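Local coordinates for cytochrome C-type biogenesis protein ccmF (Thermus thermophilus, PDB 6ZMQ) that acts as a membrane-bound heme lyase in cytochrome c maturation, probably joining heme to apocytochrome c, and itself binds a heme b, at residues F233-A236 with G237-G241; A187-P190 with V191-L195; G383-Y386 with P387-V390; W255-P259 with V260-S264. All blocks are in the same frame, centred on the assembly; numbering follows the deposited sequence.

Contact 1 (F233-A236 with G237-G241); sequences FLTA and GKVAG. With PTY (phosphatidylethanolamine), chain G.
A lipid tail lies over the ring of Phe233, the residue whose carbonyl O accepts from Gly237 N one turn on (3.0 Å). Phosphatidylethanolamine C37 sits over one face, displaced toward the rim, 3.9 Å from Phe233 CZ. The ring gets there with CG anti to its own carbonyl carbon (chi1 -79°). The same lipid runs on past Ala236, whose CB meets lipid C43 at 3.8 Å.

The backbone turn is regular. Leu234 O takes Lys238 N, and Thr235 O takes Val239 N in the straightest of the four bonds (N-H...O 171°). Ala236 O accepts from Ala240 N at 2.9 Å. Val239 also lies back over the turn. Its CG2, anti to the carbonyl carbon, lies 3.3 Å from Thr235 O.

Gly237 and Gly241 stand four residues apart in the sequence GKVAG. This is a GxxxG motif in helix 224-247, which is predicted to span the membrane. Helix 185-213 packs on the glycine side, and its His189 ring rests against both glycines.

Lys238 takes another direction, with its chain bent at CB-CG and again at CG-CD. The ammonium of this buried lysine makes a cation-pi contact with Trp255 and a weak hydrogen bond to Glu261 O. Leu234 and Thr235 turn to helix 266-284, which carries the axial heme ligand His276.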
loop_
_atom_site.group_PDB
_atom_site.type_symbol
_atom_site.label_atom_id
_atom_site.label_comp_id
_atom_site.label_asym_id
_atom_site.label_seq_id
_atom_site.Cartn_x
_atom_site.Cartn_y
_atom_site.Cartn_z
ATOM N N PHE A 233 -5.794 -1.816 3.305
ATOM C CA PHE A 233 -4.440 -1.711 3.832
ATOM C C PHE A 233 -3.457 -1.302 2.733
ATOM O O PHE A 233 -2.548 -0.495 2.977
ATOM C CB PHE A 233 -4.059 -3.029 4.499
ATOM C CG PHE A 233 -4.641 -3.188 5.885
ATOM C CD1 PHE A 233 -4.591 -2.139 6.791
ATOM C CD2 PHE A 233 -5.278 -4.369 6.265
ATOM C CE1 PHE A 233 -5.131 -2.266 8.064
ATOM C CE2 PHE A 233 -5.829 -4.497 7.546
ATOM C CZ PHE A 233 -5.750 -3.445 8.436
ATOM N N LEU A 234 -3.663 -1.797 1.501
ATOM C CA LEU A 234 -2.886 -1.329 0.347
ATOM C C LEU A 234 -3.103 0.151 0.033
ATOM O O LEU A 234 -2.134 0.868 -0.261
ATOM C CB LEU A 234 -3.193 -2.176 -0.895
ATOM C CG LEU A 234 -2.211 -3.280 -1.310
ATOM C CD1 LEU A 234 -1.995 -4.320 -0.280
ATOM C CD2 LEU A 234 -2.715 -3.952 -2.587
ATOM N N THR A 235 -4.356 0.629 0.055
ATOM C CA THR A 235 -4.604 2.026 -0.303
ATOM C C THR A 235 -4.105 2.969 0.789
ATOM O O THR A 235 -3.549 4.032 0.482
ATOM C CB THR A 235 -6.088 2.270 -0.678
ATOM O OG1 THR A 235 -6.227 3.539 -1.331
ATOM C CG2 THR A 235 -7.092 2.194 0.470
ATOM N N ALA A 236 -4.255 2.583 2.067
ATOM C CA ALA A 236 -3.695 3.372 3.158
ATOM C C ALA A 236 -2.166 3.386 3.129
ATOM O O ALA A 236 -1.544 4.406 3.443
ATOM C CB ALA A 236 -4.222 2.864 4.497
ATOM N N GLY A 237 -1.550 2.271 2.713
ATOM C CA GLY A 237 -0.107 2.249 2.518
ATOM C C GLY A 237 0.379 3.160 1.400
ATOM O O GLY A 237 1.386 3.856 1.555
ATOM N N LYS A 238 -0.315 3.155 0.252
ATOM C CA LYS A 238 0.115 4.001 -0.866
ATOM C C LYS A 238 -0.097 5.489 -0.581
ATOM O O LYS A 238 0.792 6.311 -0.852
ATOM C CB LYS A 238 -0.580 3.577 -2.163
ATOM C CG LYS A 238 0.022 4.141 -3.494
ATOM C CD LYS A 238 1.568 4.327 -3.604
ATOM C CE LYS A 238 2.473 3.077 -3.448
ATOM N NZ LYS A 238 3.891 3.508 -3.200
ATOM N N VAL A 239 -1.259 5.850 -0.015
ATOM C CA VAL A 239 -1.507 7.243 0.374
ATOM C C VAL A 239 -0.560 7.688 1.502
ATOM O O VAL A 239 -0.041 8.818 1.480
ATOM C CB VAL A 239 -2.997 7.418 0.750
ATOM C CG1 VAL A 239 -3.292 8.824 1.216
ATOM C CG2 VAL A 239 -3.898 7.134 -0.459
ATOM N N ALA A 240 -0.242 6.786 2.439
ATOM C CA ALA A 240 0.672 7.106 3.528
ATOM C C ALA A 240 2.107 7.277 3.036
ATOM O O ALA A 240 2.823 8.168 3.511
ATOM C CB ALA A 240 0.588 6.016 4.598
ATOM N N GLY A 241 2.536 6.442 2.081
ATOM C CA GLY A 241 3.844 6.618 1.462
ATOM C C GLY A 241 3.960 7.904 0.668
ATOM O O GLY A 241 5.012 8.554 0.681
HETATM C C1 PTY G . -16.179 -6.545 9.897
HETATM C C2 PTY G . -22.302 -9.148 5.718
HETATM C C3 PTY G . -21.340 -10.150 6.360
HETATM O O4 PTY G . -14.877 -6.348 9.406
HETATM C C5 PTY G . -17.278 -8.664 8.857
HETATM C C6 PTY G . -16.542 -8.033 10.065
HETATM O O7 PTY G . -17.287 -8.173 11.248
HETATM C C8 PTY G . -16.614 -8.815 12.297
HETATM O O10 PTY G . -16.189 -9.910 12.147
HETATM C C11 PTY G . -16.441 -8.111 13.645
HETATM C C12 PTY G . -14.994 -8.197 14.132
HETATM C C13 PTY G . -14.761 -7.168 15.240
HETATM C C14 PTY G . -13.894 -6.022 14.721
HETATM C C15 PTY G . -14.768 -4.849 14.274
HETATM C C16 PTY G . -13.846 -3.663 13.984
HETATM C C17 PTY G . -14.659 -2.528 13.363
HETATM C C18 PTY G . -13.722 -1.432 12.857
HETATM C C19 PTY G . -12.807 -0.921 13.974
HETATM C C20 PTY G . -11.606 -0.198 13.355
HETATM C C21 PTY G . -10.901 0.596 14.454
HETATM C C22 PTY G . -9.756 1.449 13.907
HETATM C C23 PTY G . -10.234 2.354 12.770
HETATM C C24 PTY G . -9.040 3.026 12.089
HETATM C C25 PTY G . -7.988 2.005 11.653
HETATM C C26 PTY G . -6.649 2.737 11.616
HETATM C C27 PTY G . -5.537 1.786 12.042
HETATM C C28 PTY G . -4.408 2.611 12.647
HETATM C C29 PTY G . -4.118 2.061 14.042
HETATM C C30 PTY G . -13.851 -6.116 10.341
HETATM C C31 PTY G . -13.149 -4.753 10.458
HETATM O O30 PTY G . -13.515 -6.997 11.058
HETATM C C32 PTY G . -11.685 -4.929 10.896
HETATM C C33 PTY G . -11.039 -3.617 11.368
HETATM C C34 PTY G . -9.872 -3.218 10.457
HETATM C C35 PTY G . -10.391 -2.431 9.256
HETATM C C36 PTY G . -9.465 -1.273 8.880
HETATM C C37 PTY G . -8.914 -1.470 7.466
HETATM C C38 PTY G . -9.605 -0.527 6.478
HETATM C C39 PTY G . -9.342 0.933 6.845
HETATM C C40 PTY G . -7.958 1.331 6.346
HETATM C C41 PTY G . -7.407 2.457 7.215
HETATM C C42 PTY G . -6.126 1.939 7.861
HETATM C C43 PTY G . -5.164 3.093 8.128
HETATM C C44 PTY G . -3.854 2.547 8.689
HETATM P P1 PTY G . -19.859 -9.141 8.299
HETATM O O11 PTY G . -20.115 -9.562 6.720
HETATM O O12 PTY G . -21.108 -8.458 8.797
HETATM O O13 PTY G . -19.704 -10.397 9.122
HETATM O O14 PTY G . -18.551 -8.143 8.538
HETATM N N1 PTY G . -22.565 -9.552 4.346
#

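Contact 2 (A187-P190 with V191-L195); sequences AVHP and VLMYL. With PTY (phosphatidylethanolamine), chain F.
His189 and Met193 pair one turn apart, the methyl CE of Met193 lying 3.4 Å from His189 NE2. Behind it, Met193 SD stands 5.0 Å from the centroid of the His189 ring, well off its normal. His189 CB points away from this turn, but with CG anti to the backbone N (chi1 -179°) the ring comes back to the methyl.

Beside this pair, Pro190 O accepts two bonds. Tyr194 N comes in the carbonyl plane at 3.1 Å. Met193 N comes from above that plane at 3.0 Å. The Tyr194 ring also lays one face over Pro190 O. Pro190 has no N-H to give to the turn before, and helix 185-213 is kinked here. Ala187 O has Val191 CG2 against it (3.4 Å) and bonds to Trp107 NE1.

Further out, the Tyr194 ring stacks with Trp117 of helix 110-129. Without the ring, as with an alanine here, Trp117 would probably lose its stacking partner and Pro190 O the face over it. On another flank, Leu195 CD2 meets C37 of a second phosphatidylethanolamine at 3.7 Å, and Val188 CG1 touches C28 of that lipid.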
loop_
_atom_site.group_PDB
_atom_site.type_symbol
_atom_site.label_atom_id
_atom_site.label_comp_id
_atom_site.label_asym_id
_atom_site.label_seq_id
_atom_site.Cartn_x
_atom_site.Cartn_y
_atom_site.Cartn_z
ATOM N N ALA A 187 8.131 2.959 10.650
ATOM C CA ALA A 187 7.523 1.840 11.349
ATOM C C ALA A 187 6.228 1.360 10.697
ATOM O O ALA A 187 6.066 0.153 10.481
ATOM C CB ALA A 187 7.228 2.251 12.789
ATOM N N VAL A 188 5.301 2.265 10.363
ATOM C CA VAL A 188 3.934 1.831 10.078
ATOM C C VAL A 188 3.617 1.692 8.586
ATOM O O VAL A 188 2.665 0.980 8.237
ATOM C CB VAL A 188 2.894 2.738 10.782
ATOM C CG1 VAL A 188 3.286 2.950 12.254
ATOM C CG2 VAL A 188 2.718 4.063 10.070
ATOM N N HIS A 189 4.383 2.329 7.702
ATOM C CA HIS A 189 4.288 2.013 6.276
ATOM C C HIS A 189 4.722 0.586 5.898
ATOM O O HIS A 189 4.152 0.061 4.924
ATOM C CB HIS A 189 5.053 3.088 5.481
ATOM C CG HIS A 189 5.023 2.924 3.998
ATOM N ND1 HIS A 189 5.884 2.092 3.314
ATOM C CD2 HIS A 189 4.258 3.525 3.062
ATOM C CE1 HIS A 189 5.642 2.185 2.019
ATOM N NE2 HIS A 189 4.659 3.049 1.840
ATOM N N PRO A 190 5.725 -0.070 6.537
ATOM C CA PRO A 190 5.911 -1.513 6.253
ATOM C C PRO A 190 4.726 -2.412 6.603
ATOM O O PRO A 190 4.264 -3.149 5.715
ATOM C CB PRO A 190 7.139 -1.865 7.100
ATOM C CG PRO A 190 7.955 -0.647 7.052
ATOM C CD PRO A 190 6.973 0.479 7.130
ATOM N N VAL A 191 4.186 -2.324 7.831
ATOM C CA VAL A 191 3.166 -3.262 8.318
ATOM C C VAL A 191 1.863 -3.126 7.547
ATOM O O VAL A 191 1.211 -4.140 7.256
ATOM C CB VAL A 191 2.908 -3.045 9.827
ATOM C CG1 VAL A 191 2.202 -4.253 10.451
ATOM C CG2 VAL A 191 4.199 -2.723 10.549
ATOM N N LEU A 192 1.563 -1.896 7.108
ATOM C CA LEU A 192 0.410 -1.577 6.264
ATOM C C LEU A 192 0.406 -2.362 4.958
ATOM O O LEU A 192 -0.664 -2.673 4.414
ATOM C CB LEU A 192 0.406 -0.077 5.958
ATOM C CG LEU A 192 -0.587 0.793 6.710
ATOM C CD1 LEU A 192 -1.925 0.465 6.136
ATOM C CD2 LEU A 192 -0.608 0.546 8.211
ATOM N N MET A 193 1.586 -2.669 4.425
ATOM C CA MET A 193 1.611 -3.521 3.247
ATOM C C MET A 193 1.662 -5.004 3.591
ATOM O O MET A 193 1.084 -5.809 2.846
ATOM C CB MET A 193 2.736 -3.087 2.315
ATOM C CG MET A 193 2.213 -2.027 1.370
ATOM S SD MET A 193 3.310 -1.178 0.247
ATOM C CE MET A 193 2.824 0.470 0.713
ATOM N N TYR A 194 2.322 -5.380 4.707
ATOM C CA TYR A 194 2.431 -6.801 5.063
ATOM C C TYR A 194 1.059 -7.382 5.385
ATOM O O TYR A 194 0.672 -8.419 4.819
ATOM C CB TYR A 194 3.387 -7.001 6.247
ATOM C CG TYR A 194 4.865 -6.714 5.987
ATOM C CD1 TYR A 194 5.358 -6.549 4.694
ATOM C CD2 TYR A 194 5.762 -6.600 7.045
ATOM C CE1 TYR A 194 6.701 -6.267 4.459
ATOM C CE2 TYR A 194 7.103 -6.326 6.825
ATOM C CZ TYR A 194 7.563 -6.161 5.535
ATOM O OH TYR A 194 8.899 -5.886 5.333
ATOM N N LEU A 195 0.281 -6.634 6.187
ATOM C CA LEU A 195 -1.148 -6.860 6.407
ATOM C C LEU A 195 -1.906 -6.964 5.097
ATOM O O LEU A 195 -2.678 -7.915 4.895
ATOM C CB LEU A 195 -1.730 -5.701 7.221
ATOM C CG LEU A 195 -1.445 -5.572 8.708
ATOM C CD1 LEU A 195 -2.030 -4.288 9.270
ATOM C CD2 LEU A 195 -2.040 -6.772 9.387
HETATM C C1 PTY F . -11.698 -11.002 8.245
HETATM C C2 PTY F . -17.492 -13.071 3.943
HETATM C C3 PTY F . -17.222 -13.506 5.383
HETATM O O4 PTY F . -10.406 -10.836 8.753
HETATM C C5 PTY F . -14.051 -11.669 8.898
HETATM C C6 PTY F . -12.619 -11.414 9.389
HETATM O O7 PTY F . -12.633 -10.350 10.303
HETATM C C8 PTY F . -12.471 -10.654 11.663
HETATM O O10 PTY F . -13.078 -11.544 12.160
HETATM C C11 PTY F . -11.511 -9.816 12.515
HETATM C C12 PTY F . -11.289 -10.483 13.874
HETATM C C13 PTY F . -10.304 -9.695 14.744
HETATM C C14 PTY F . -10.848 -8.298 15.048
HETATM C C15 PTY F . -10.087 -7.670 16.217
HETATM C C16 PTY F . -10.182 -6.149 16.091
HETATM C C17 PTY F . -8.981 -5.466 16.753
HETATM C C18 PTY F . -7.994 -4.837 15.756
HETATM C C19 PTY F . -8.651 -4.259 14.497
HETATM C C20 PTY F . -7.996 -2.934 14.093
HETATM C C21 PTY F . -6.570 -3.144 13.574
HETATM C C22 PTY F . -5.972 -1.787 13.185
HETATM C C23 PTY F . -4.876 -1.921 12.122
HETATM C C24 PTY F . -3.505 -1.669 12.762
HETATM C C25 PTY F . -2.685 -0.696 11.908
HETATM C C26 PTY F . -1.430 -0.247 12.660
HETATM C C27 PTY F . -0.985 1.121 12.148
HETATM C C28 PTY F . -0.257 1.850 13.276
HETATM C C29 PTY F . -0.502 3.353 13.180
HETATM C C30 PTY F . -9.647 -9.824 8.154
HETATM C C31 PTY F . -8.326 -9.376 8.784
HETATM O O30 PTY F . -10.016 -9.319 7.145
HETATM C C32 PTY F . -8.457 -8.941 10.244
HETATM C C33 PTY F . -7.128 -8.325 10.688
HETATM C C34 PTY F . -7.370 -7.019 11.444
HETATM C C35 PTY F . -6.183 -6.088 11.203
HETATM C C36 PTY F . -4.936 -6.683 11.863
HETATM C C37 PTY F . -3.992 -5.568 12.329
HETATM C C38 PTY F . -2.744 -6.146 13.005
HETATM C C39 PTY F . -1.752 -5.050 13.398
HETATM C C40 PTY F . -1.084 -5.408 14.725
HETATM C C41 PTY F . -0.220 -4.250 15.222
HETATM C C42 PTY F . -1.078 -3.329 16.087
HETATM C C43 PTY F . -0.529 -3.336 17.511
HETATM C C44 PTY F . -0.926 -2.021 18.175
HETATM P P1 PTY F . -15.575 -13.219 7.412
HETATM O O11 PTY F . -16.144 -12.790 5.924
HETATM O O12 PTY F . -15.408 -14.720 7.441
HETATM O O13 PTY F . -16.609 -12.857 8.452
HETATM O O14 PTY F . -14.131 -12.466 7.740
HETATM N N1 PTY F . -18.780 -13.595 3.521
#

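Contact 3 (G383-Y386 with P387-V390); sequences GTFY and PLLV
The two aromatic rings here meet their neighbours at a slant. Phe385 brings CD1 to within 4.3 Å of Leu388 CB, which lies neither squarely over the ring nor at its edge. The Tyr386 and Pro387 side chains cross at about a right angle. Tyr386 CB makes the closer touch, 3.6 Å from Pro387 CD, and Pro387 N meets the phenol ring obliquely.

Phe385 O forms the one clear hydrogen bond between the two halves. Leu389 N reaches it at 2.7 Å, nearly along the C=O axis. The Leu389 side chain folds back over the same carbonyl. Its CG sits between the backbone N and the carbonyl carbon (chi1 76°), which takes CD2 to 4.1 Å from Phe385 CB.

Pro387 has no N-H to offer Gly383 O. Its CD lies against that oxygen instead, at 3.3 Å. Gly383 O takes a weak bond from Tyr386 N within its own segment.

Most of these residues lie on the surface, where the apolar ones may face lipid. Thr384 OG1 turns back to Val380 O on helix 362-384. The chain then runs from that helix into the loop that leads to helix 402-422.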
loop_
_atom_site.group_PDB
_atom_site.type_symbol
_atom_site.label_atom_id
_atom_site.label_comp_id
_atom_site.label_asym_id
_atom_site.label_seq_id
_atom_site.Cartn_x
_atom_site.Cartn_y
_atom_site.Cartn_z
ATOM N N GLY A 383 7.230 -0.563 -18.920
ATOM C CA GLY A 383 8.133 0.572 -19.004
ATOM C C GLY A 383 9.337 0.439 -18.091
ATOM O O GLY A 383 10.424 0.929 -18.414
ATOM N N THR A 384 9.131 -0.147 -16.900
ATOM C CA THR A 384 10.216 -0.391 -15.944
ATOM C C THR A 384 11.299 -1.301 -16.531
ATOM O O THR A 384 12.499 -1.030 -16.390
ATOM C CB THR A 384 9.628 -0.977 -14.649
ATOM O OG1 THR A 384 8.981 0.063 -13.904
ATOM C CG2 THR A 384 10.693 -1.623 -13.751
ATOM N N PHE A 385 10.895 -2.343 -17.253
ATOM C CA PHE A 385 11.830 -3.316 -17.797
ATOM C C PHE A 385 12.232 -2.999 -19.234
ATOM O O PHE A 385 13.033 -3.735 -19.818
ATOM C CB PHE A 385 11.223 -4.720 -17.715
ATOM C CG PHE A 385 11.075 -5.244 -16.305
ATOM C CD1 PHE A 385 11.879 -4.768 -15.272
ATOM C CD2 PHE A 385 10.103 -6.192 -16.011
ATOM C CE1 PHE A 385 11.731 -5.247 -13.979
ATOM C CE2 PHE A 385 9.946 -6.673 -14.719
ATOM C CZ PHE A 385 10.762 -6.200 -13.704
ATOM N N TYR A 386 11.693 -1.921 -19.806
ATOM C CA TYR A 386 12.066 -1.519 -21.162
ATOM C C TYR A 386 13.510 -1.024 -21.279
ATOM O O TYR A 386 14.101 -1.235 -22.349
ATOM C CB TYR A 386 11.047 -0.488 -21.681
ATOM C CG TYR A 386 11.412 0.348 -22.883
ATOM C CD1 TYR A 386 11.536 -0.236 -24.140
ATOM C CD2 TYR A 386 11.543 1.730 -22.782
ATOM C CE1 TYR A 386 11.832 0.525 -25.260
ATOM C CE2 TYR A 386 11.840 2.504 -23.897
ATOM C CZ TYR A 386 11.984 1.893 -25.133
ATOM O OH TYR A 386 12.278 2.649 -26.244
ATOM N N PRO A 387 14.137 -0.338 -20.261
ATOM C CA PRO A 387 15.609 -0.282 -20.235
ATOM C C PRO A 387 16.297 -1.591 -19.858
ATOM O O PRO A 387 17.469 -1.781 -20.198
ATOM C CB PRO A 387 15.895 0.815 -19.200
ATOM C CG PRO A 387 14.719 1.686 -19.277
ATOM C CD PRO A 387 13.594 0.714 -19.374
ATOM N N LEU A 388 15.635 -2.451 -19.080
ATOM C CA LEU A 388 16.268 -3.705 -18.672
ATOM C C LEU A 388 16.379 -4.683 -19.840
ATOM O O LEU A 388 17.444 -5.272 -20.062
ATOM C CB LEU A 388 15.488 -4.327 -17.504
ATOM C CG LEU A 388 15.912 -5.603 -16.745
ATOM C CD1 LEU A 388 15.732 -6.892 -17.563
ATOM C CD2 LEU A 388 17.341 -5.508 -16.193
ATOM N N LEU A 389 15.307 -4.854 -20.609
ATOM C CA LEU A 389 15.235 -5.951 -21.565
ATOM C C LEU A 389 15.824 -5.618 -22.932
ATOM O O LEU A 389 15.721 -6.445 -23.845
ATOM C CB LEU A 389 13.780 -6.449 -21.677
ATOM C CG LEU A 389 12.600 -5.801 -22.417
ATOM C CD1 LEU A 389 12.423 -6.286 -23.855
ATOM C CD2 LEU A 389 11.328 -6.038 -21.611
ATOM N N VAL A 390 16.474 -4.467 -23.101
ATOM C CA VAL A 390 17.237 -4.207 -24.319
ATOM C C VAL A 390 18.627 -4.792 -24.103
ATOM O O VAL A 390 19.466 -4.192 -23.429
ATOM C CB VAL A 390 17.326 -2.718 -24.667
ATOM C CG1 VAL A 390 16.066 -2.254 -25.396
ATOM C CG2 VAL A 390 17.666 -1.870 -23.473
#

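Contact 4 (W255-P259 with V260-S264); sequences WAWDP and VENAS. With LMT (dodecyl-beta-D-maltoside), chain D.
Asp258 reaches forward to the backbone of Val260 and Glu261. From its CB, CG lies between the backbone N and the carbonyl carbon (chi1 65°), which brings OD1 to both N-H groups. Asp258 CG lies 3.8 Å from Glu261 CG, and Asp258 OD2 3.7 Å from the same carbon. Asp258 OD1 accepts from Glu261 N at 3.2 Å, met from above the carboxylate plane, and from Val260 N in a weak bond that closes an Asx turn. The Asp258 carbonyl O shares the Glu261 N-H, at 3.1 Å, and takes a weak bond from Asn262 N.

The Glu261 side chain runs alongside Asp258, but its carboxylate forms a salt bridge with Arg310. Its CG packs on Ala256 CB, 3.7 Å away.

The sequence WAWDP belongs to the tryptophan-rich WWD motif of heme-handling proteins in this family. Trp257 turns the edge at CE3 to Asn262 CB (3.7 Å), and its NE1 bonds to Asn406. Trp255 brings NE1 over a face of the Trp257 indole. One face of Trp255 carries the alkyl chain of a detergent, dodecyl maltoside, with CZ3 3.8 Å from detergent C9. With an alanine here, the Trp257 face would probably lose its cover and the alkyl chain its flat support.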
loop_
_atom_site.group_PDB
_atom_site.type_symbol
_atom_site.label_atom_id
_atom_site.label_comp_id
_atom_site.label_asym_id
_atom_site.label_seq_id
_atom_site.Cartn_x
_atom_site.Cartn_y
_atom_site.Cartn_z
ATOM N N TRP A 255 5.204 11.502 -5.227
ATOM C CA TRP A 255 5.273 10.296 -6.034
ATOM C C TRP A 255 6.656 10.171 -6.640
ATOM O O TRP A 255 7.233 11.156 -7.101
ATOM C CB TRP A 255 4.237 10.314 -7.158
ATOM C CG TRP A 255 3.969 8.962 -7.729
ATOM C CD1 TRP A 255 4.616 8.360 -8.771
ATOM C CD2 TRP A 255 2.974 8.043 -7.291
ATOM N NE1 TRP A 255 4.086 7.119 -8.998
ATOM C CE2 TRP A 255 3.072 6.901 -8.104
ATOM C CE3 TRP A 255 2.010 8.072 -6.283
ATOM C CZ2 TRP A 255 2.243 5.806 -7.940
ATOM C CZ3 TRP A 255 1.188 6.989 -6.126
ATOM C CH2 TRP A 255 1.308 5.869 -6.945
ATOM N N ALA A 256 7.182 8.954 -6.642
ATOM C CA ALA A 256 8.424 8.644 -7.325
ATOM C C ALA A 256 8.167 7.514 -8.307
ATOM O O ALA A 256 7.435 6.567 -7.999
ATOM C CB ALA A 256 9.522 8.259 -6.336
ATOM N N TRP A 257 8.755 7.622 -9.496
ATOM C CA TRP A 257 8.591 6.622 -10.538
ATOM C C TRP A 257 9.793 5.686 -10.639
ATOM O O TRP A 257 9.943 4.987 -11.648
ATOM C CB TRP A 257 8.341 7.301 -11.884
ATOM C CG TRP A 257 6.951 7.854 -12.103
ATOM C CD1 TRP A 257 6.634 9.149 -12.387
ATOM C CD2 TRP A 257 5.707 7.129 -12.106
ATOM N NE1 TRP A 257 5.275 9.284 -12.551
ATOM C CE2 TRP A 257 4.683 8.062 -12.381
ATOM C CE3 TRP A 257 5.358 5.790 -11.898
ATOM C CZ2 TRP A 257 3.338 7.697 -12.457
ATOM C CZ3 TRP A 257 4.017 5.431 -11.968
ATOM C CH2 TRP A 257 3.027 6.380 -12.245
ATOM N N ASP A 258 10.637 5.651 -9.608
ATOM C CA ASP A 258 11.816 4.795 -9.581
ATOM C C ASP A 258 11.352 3.345 -9.373
ATOM O O ASP A 258 10.226 3.132 -8.917
ATOM C CB ASP A 258 12.797 5.359 -8.529
ATOM C CG ASP A 258 12.283 5.307 -7.086
ATOM O OD1 ASP A 258 11.983 4.224 -6.541
ATOM O OD2 ASP A 258 12.236 6.385 -6.463
ATOM N N PRO A 259 12.175 2.324 -9.714
ATOM C CA PRO A 259 11.663 0.930 -9.699
ATOM C C PRO A 259 11.288 0.365 -8.330
ATOM O O PRO A 259 10.670 -0.706 -8.274
ATOM C CB PRO A 259 12.812 0.113 -10.311
ATOM C CG PRO A 259 13.688 1.067 -10.968
ATOM C CD PRO A 259 13.539 2.366 -10.289
ATOM N N VAL A 260 11.644 1.034 -7.237
ATOM C CA VAL A 260 11.214 0.591 -5.917
ATOM C C VAL A 260 9.796 1.073 -5.631
ATOM O O VAL A 260 8.963 0.324 -5.104
ATOM C CB VAL A 260 12.224 1.093 -4.865
ATOM C CG1 VAL A 260 11.742 0.832 -3.442
ATOM C CG2 VAL A 260 13.583 0.462 -5.105
ATOM N N GLU A 261 9.483 2.309 -6.028
ATOM C CA GLU A 261 8.286 2.989 -5.543
ATOM C C GLU A 261 7.032 2.612 -6.315
ATOM O O GLU A 261 5.995 2.313 -5.710
ATOM C CB GLU A 261 8.497 4.500 -5.604
ATOM C CG GLU A 261 9.454 4.983 -4.555
ATOM C CD GLU A 261 8.913 4.844 -3.159
ATOM O OE1 GLU A 261 9.744 4.762 -2.238
ATOM O OE2 GLU A 261 7.680 4.903 -2.960
ATOM N N ASN A 262 7.097 2.623 -7.650
ATOM C CA ASN A 262 5.927 2.267 -8.449
ATOM C C ASN A 262 5.654 0.763 -8.420
ATOM O O ASN A 262 4.579 0.320 -8.831
ATOM C CB ASN A 262 6.082 2.827 -9.870
ATOM C CG ASN A 262 7.260 2.234 -10.638
ATOM O OD1 ASN A 262 8.097 1.503 -10.097
ATOM N ND2 ASN A 262 7.347 2.591 -11.917
ATOM N N ALA A 263 6.630 -0.025 -7.950
ATOM C CA ALA A 263 6.439 -1.445 -7.666
ATOM C C ALA A 263 5.460 -1.702 -6.523
ATOM O O ALA A 263 5.034 -2.842 -6.338
ATOM C CB ALA A 263 7.786 -2.090 -7.347
ATOM N N SER A 264 5.189 -0.710 -5.678
ATOM C CA SER A 264 4.052 -0.776 -4.768
ATOM C C SER A 264 2.807 -0.113 -5.340
ATOM O O SER A 264 1.793 -0.016 -4.642
ATOM C CB SER A 264 4.411 -0.154 -3.415
ATOM O OG SER A 264 5.738 -0.498 -3.042
HETATM C C1B LMT D . 10.118 16.170 -9.951
HETATM C C2B LMT D . 10.642 16.599 -11.359
HETATM C C3B LMT D . 11.716 17.736 -11.335
HETATM C C4B LMT D . 11.978 18.364 -9.939
HETATM C C5B LMT D . 12.176 17.179 -8.977
HETATM C C6B LMT D . 12.619 17.688 -7.612
HETATM O O1B LMT D . 9.631 14.847 -9.999
HETATM O O2B LMT D . 11.148 15.474 -11.958
HETATM O O3B LMT D . 11.441 18.685 -12.279
HETATM O "O4'" LMT D . 13.112 19.145 -9.956
HETATM O O5B LMT D . 11.037 16.308 -8.866
HETATM O O6B LMT D . 13.816 18.346 -7.726
HETATM C "C1'" LMT D . 5.861 12.859 -10.316
HETATM C "C2'" LMT D . 6.537 13.333 -11.643
HETATM C "C3'" LMT D . 8.043 13.677 -11.400
HETATM C "C4'" LMT D . 8.241 14.632 -10.202
HETATM C "C5'" LMT D . 7.636 13.826 -9.023
HETATM C "C6'" LMT D . 7.903 14.362 -7.643
HETATM O "O1'" LMT D . 4.492 12.957 -10.418
HETATM O "O2'" LMT D . 6.481 12.327 -12.569
HETATM O "O3'" LMT D . 8.603 14.199 -12.525
HETATM O "O5'" LMT D . 6.234 13.705 -9.213
HETATM O "O6'" LMT D . 7.150 15.500 -7.542
HETATM C C1 LMT D . 3.786 11.771 -10.753
HETATM C C2 LMT D . 2.468 11.863 -10.030
HETATM C C3 LMT D . 1.251 11.343 -10.740
HETATM C C4 LMT D . 1.107 9.861 -10.476
HETATM C C5 LMT D . -0.131 9.351 -11.154
HETATM C C6 LMT D . -0.847 8.271 -10.397
HETATM C C7 LMT D . -1.099 8.683 -8.973
HETATM C C8 LMT D . -2.444 8.203 -8.551
HETATM C C9 LMT D . -2.421 7.491 -7.239
HETATM C C10 LMT D . -3.811 7.009 -6.945
HETATM C C11 LMT D . -3.857 6.386 -5.591
HETATM C C12 LMT D . -5.171 6.621 -4.932
#

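How the contacts relate
Along the chain the order is contact 2, contact 1, contact 4, contact 3. Contacts 2 and 1 lie on consecutive helices, 185-213 and 224-247, both predicted to cross the membrane, with centres about 9 Å apart and side chains touching. Contact 4 follows in the loop between helices 224-247 and 266-284. Its centre is about 13 Å from contact 1, where Lys238 reaches it, and about 16 Å from contact 2, where Met193 SD meets Ser264 CB. All three belong to the cytochrome c assembly family region. Contact 3, in the C-terminal CcmF region, touches contact 4 through Thr384 and Asn262, about 15 Å between centres. Contact 4 thus touches both regions, while contact 3 stays clear of contacts 1 and 2.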